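Local atomic coordinates of CurM Sulfotransferase (Moorea producta, PDB entry 4GBM), a protein that probably transfers a sulfo group from PAPS to an intermediate of the curacin polyketide pathway, leaving the bound product adenosine-3'-5'-diphosphate. Residues S45-V50 with E222-K227. The protein carries 2 engineered substitutions. Sequence-based numbering, arbitrary orientation.
Sequences STLLRV and EDLVKK. With A3P (adenosine-3'-5'-diphosphate), chain G.
With CG anti to the backbone N (chi1 173°), Leu47 reaches out from helix 45-53 toward helix 221-226, where Val225 CG1, turned beside its own backbone N, comes to meet it. This is the nucleotide site of the sulfotransferase fold, akin to that of the P-loop NTPases, and it illustrates how a phosphate-binding helix can also help to seat a base. Leu47 CD2 lies 3.7 Å from Val225 CG1, and both methyls touch the adenine near its C2, with Val225 CG1 at 3.7 Å from C2; the other leucine branch, CD1, packs by the six-membered ring close to N6. Behind this pair Leu224 directs CD2 against Leu48 CB at 4.1 Å, so a buried, wholly apolar seam joins two helices whose axes, taken over the short segments in contact, approach to 11.3 Å at 53°. Cutting Leu47 back to an alanine would probably open a gap beside the adenine and leave Val225 CG1 touching the base without the leucine methyl beside it. At the N-terminal end of the same helix the chemistry turns polar: Ser45 N and OG both hydrogen-bond to O4P of the 5'-phosphate, and Lys136 NZ hydrogen-bonds to the hydroxyls of Ser45 and Thr46. The neighbouring oxygen O6P is gripped twice by Thr46, through N at 2.9 Å with a 159° N-H...O angle and through OG1 at 2.8 Å.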
loop_
_atom_site.group_PDB
_atom_site.type_symbol
_atom_site.label_atom_id
_atom_site.label_comp_id
_atom_site.label_asym_id
_atom_site.label_seq_id
_atom_site.Cartn_x
_atom_site.Cartn_y
_atom_site.Cartn_z
ATOM N N SER A 45 -1.519 -4.764 3.552
ATOM C CA SER A 45 -1.116 -3.354 3.372
ATOM C C SER A 45 -2.198 -2.374 3.828
ATOM O O SER A 45 -1.883 -1.342 4.421
ATOM C CB SER A 45 -0.675 -3.069 1.924
ATOM O OG SER A 45 -1.771 -3.132 1.022
ATOM N N THR A 46 -3.465 -2.708 3.574
ATOM C CA THR A 46 -4.579 -1.848 3.986
ATOM C C THR A 46 -4.673 -1.807 5.506
ATOM O O THR A 46 -4.790 -0.728 6.102
ATOM C CB THR A 46 -5.911 -2.280 3.344
ATOM O OG1 THR A 46 -5.764 -2.291 1.922
ATOM C CG2 THR A 46 -7.041 -1.316 3.734
ATOM N N LEU A 47 -4.607 -2.976 6.139
ATOM C CA LEU A 47 -4.561 -3.015 7.604
ATOM C C LEU A 47 -3.468 -2.090 8.152
ATOM O O LEU A 47 -3.736 -1.262 9.022
ATOM C CB LEU A 47 -4.340 -4.441 8.098
ATOM C CG LEU A 47 -4.107 -4.590 9.606
ATOM C CD1 LEU A 47 -5.361 -4.231 10.412
ATOM C CD2 LEU A 47 -3.677 -6.022 9.891
ATOM N N LEU A 48 -2.255 -2.215 7.626
ATOM C CA LEU A 48 -1.162 -1.365 8.089
ATOM C C LEU A 48 -1.433 0.127 7.863
ATOM O O LEU A 48 -1.229 0.946 8.771
ATOM C CB LEU A 48 0.166 -1.792 7.455
ATOM C CG LEU A 48 1.374 -0.961 7.902
ATOM C CD1 LEU A 48 1.603 -1.030 9.421
ATOM C CD2 LEU A 48 2.621 -1.422 7.149
ATOM N N ARG A 49 -1.908 0.488 6.672
ATOM C CA ARG A 49 -2.152 1.912 6.408
ATOM C C ARG A 49 -3.248 2.464 7.314
ATOM O O ARG A 49 -3.176 3.610 7.748
ATOM C CB ARG A 49 -2.392 2.192 4.914
ATOM C CG ARG A 49 -3.822 2.054 4.408
ATOM C CD ARG A 49 -4.607 3.372 4.492
ATOM N NE ARG A 49 -5.992 3.145 4.081
ATOM C CZ ARG A 49 -7.043 3.805 4.557
ATOM N NH1 ARG A 49 -8.260 3.480 4.128
ATOM N NH2 ARG A 49 -6.893 4.774 5.463
ATOM N N VAL A 50 -4.228 1.625 7.645
ATOM C CA VAL A 50 -5.325 2.027 8.536
ATOM C C VAL A 50 -4.839 2.180 9.984
ATOM O O VAL A 50 -5.237 3.116 10.673
ATOM C CB VAL A 50 -6.543 1.070 8.424
ATOM C CG1 VAL A 50 -7.603 1.395 9.477
ATOM C CG2 VAL A 50 -7.160 1.171 7.022
ATOM N N GLU A 222 3.083 -11.506 9.314
ATOM C CA GLU A 222 2.829 -12.481 10.366
ATOM C C GLU A 222 3.150 -11.896 11.743
ATOM O O GLU A 222 2.397 -12.119 12.692
ATOM C CB GLU A 222 3.598 -13.784 10.105
ATOM C CG GLU A 222 3.157 -14.539 8.827
ATOM C CD GLU A 222 3.676 -13.936 7.522
ATOM O OE1 GLU A 222 4.615 -13.106 7.534
ATOM O OE2 GLU A 222 3.128 -14.316 6.472
ATOM N N ASP A 223 4.244 -11.130 11.831
ATOM C CA ASP A 223 4.608 -10.408 13.053
ATOM C C ASP A 223 3.607 -9.285 13.331
ATOM O O ASP A 223 3.207 -9.067 14.477
ATOM C CB ASP A 223 6.008 -9.796 12.938
ATOM C CG ASP A 223 7.115 -10.824 12.879
ATOM O OD1 ASP A 223 6.916 -11.991 13.302
ATOM O OD2 ASP A 223 8.220 -10.434 12.426
ATOM N N LEU A 224 3.197 -8.572 12.282
ATOM C CA LEU A 224 2.255 -7.463 12.442
ATOM C C LEU A 224 0.971 -7.887 13.147
ATOM O O LEU A 224 0.486 -7.181 14.037
ATOM C CB LEU A 224 1.915 -6.834 11.082
ATOM C CG LEU A 224 0.908 -5.673 11.093
ATOM C CD1 LEU A 224 1.462 -4.484 11.875
ATOM C CD2 LEU A 224 0.554 -5.273 9.667
ATOM N N VAL A 225 0.415 -9.031 12.754
ATOM C CA VAL A 225 -0.869 -9.433 13.330
ATOM C C VAL A 225 -0.748 -10.254 14.618
ATOM O O VAL A 225 -1.680 -10.267 15.435
ATOM C CB VAL A 225 -1.815 -10.101 12.295
ATOM C CG1 VAL A 225 -2.034 -9.164 11.102
ATOM C CG2 VAL A 225 -1.271 -11.457 11.829
ATOM N N LYS A 226 0.386 -10.930 14.805
ATOM C CA LYS A 226 0.630 -11.693 16.045
ATOM C C LYS A 226 1.196 -10.852 17.191
ATOM O O LYS A 226 0.894 -11.116 18.367
ATOM C CB LYS A 226 1.563 -12.873 15.790
ATOM C CG LYS A 226 0.927 -14.023 15.025
ATOM C CD LYS A 226 1.967 -15.098 14.757
ATOM C CE LYS A 226 1.360 -16.475 14.731
ATOM N NZ LYS A 226 2.439 -17.505 14.717
ATOM N N LYS A 227 2.036 -9.878 16.843
ATOM C CA LYS A 227 2.697 -9.010 17.825
ATOM C C LYS A 227 2.618 -7.539 17.383
ATOM O O LYS A 227 3.654 -6.883 17.213
ATOM C CB LYS A 227 4.164 -9.420 17.993
ATOM C CG LYS A 227 4.392 -10.839 18.511
ATOM C CD LYS A 227 5.879 -11.111 18.741
ATOM C CE LYS A 227 6.682 -11.045 17.441
ATOM N NZ LYS A 227 8.152 -11.150 17.688
HETATM P P1 A3P G . -7.789 -11.941 2.555
HETATM O O1P A3P G . -7.996 -12.291 1.103
HETATM O O2P A3P G . -8.965 -11.229 3.175
HETATM O O3P A3P G . -7.242 -13.083 3.364
HETATM P P2 A3P G . -3.984 -5.967 1.190
HETATM O O4P A3P G . -2.510 -5.782 1.020
HETATM O O5P A3P G . -4.745 -6.300 -0.062
HETATM O O6P A3P G . -4.622 -4.874 2.006
HETATM O "O5'" A3P G . -4.123 -7.315 2.073
HETATM C "C5'" A3P G . -5.413 -7.915 2.234
HETATM C "C4'" A3P G . -5.260 -8.980 3.292
HETATM O "O4'" A3P G . -5.068 -8.343 4.561
HETATM C "C3'" A3P G . -6.520 -9.802 3.479
HETATM O "O3'" A3P G . -6.589 -10.844 2.494
HETATM C "C2'" A3P G . -6.335 -10.302 4.907
HETATM O "O2'" A3P G . -5.598 -11.528 4.929
HETATM C "C1'" A3P G . -5.503 -9.223 5.590
HETATM N N9 A3P G . -6.337 -8.463 6.556
HETATM C C8 A3P G . -7.311 -7.569 6.285
HETATM N N7 A3P G . -7.880 -7.097 7.426
HETATM C C5 A3P G . -7.252 -7.710 8.452
HETATM C C6 A3P G . -7.339 -7.686 9.931
HETATM N N6 A3P G . -8.235 -6.875 10.546
HETATM N N1 A3P G . -6.489 -8.490 10.624
HETATM C C2 A3P G . -5.581 -9.288 10.017
HETATM N N3 A3P G . -5.448 -9.351 8.675
HETATM C C4 A3P G . -6.237 -8.596 7.877
#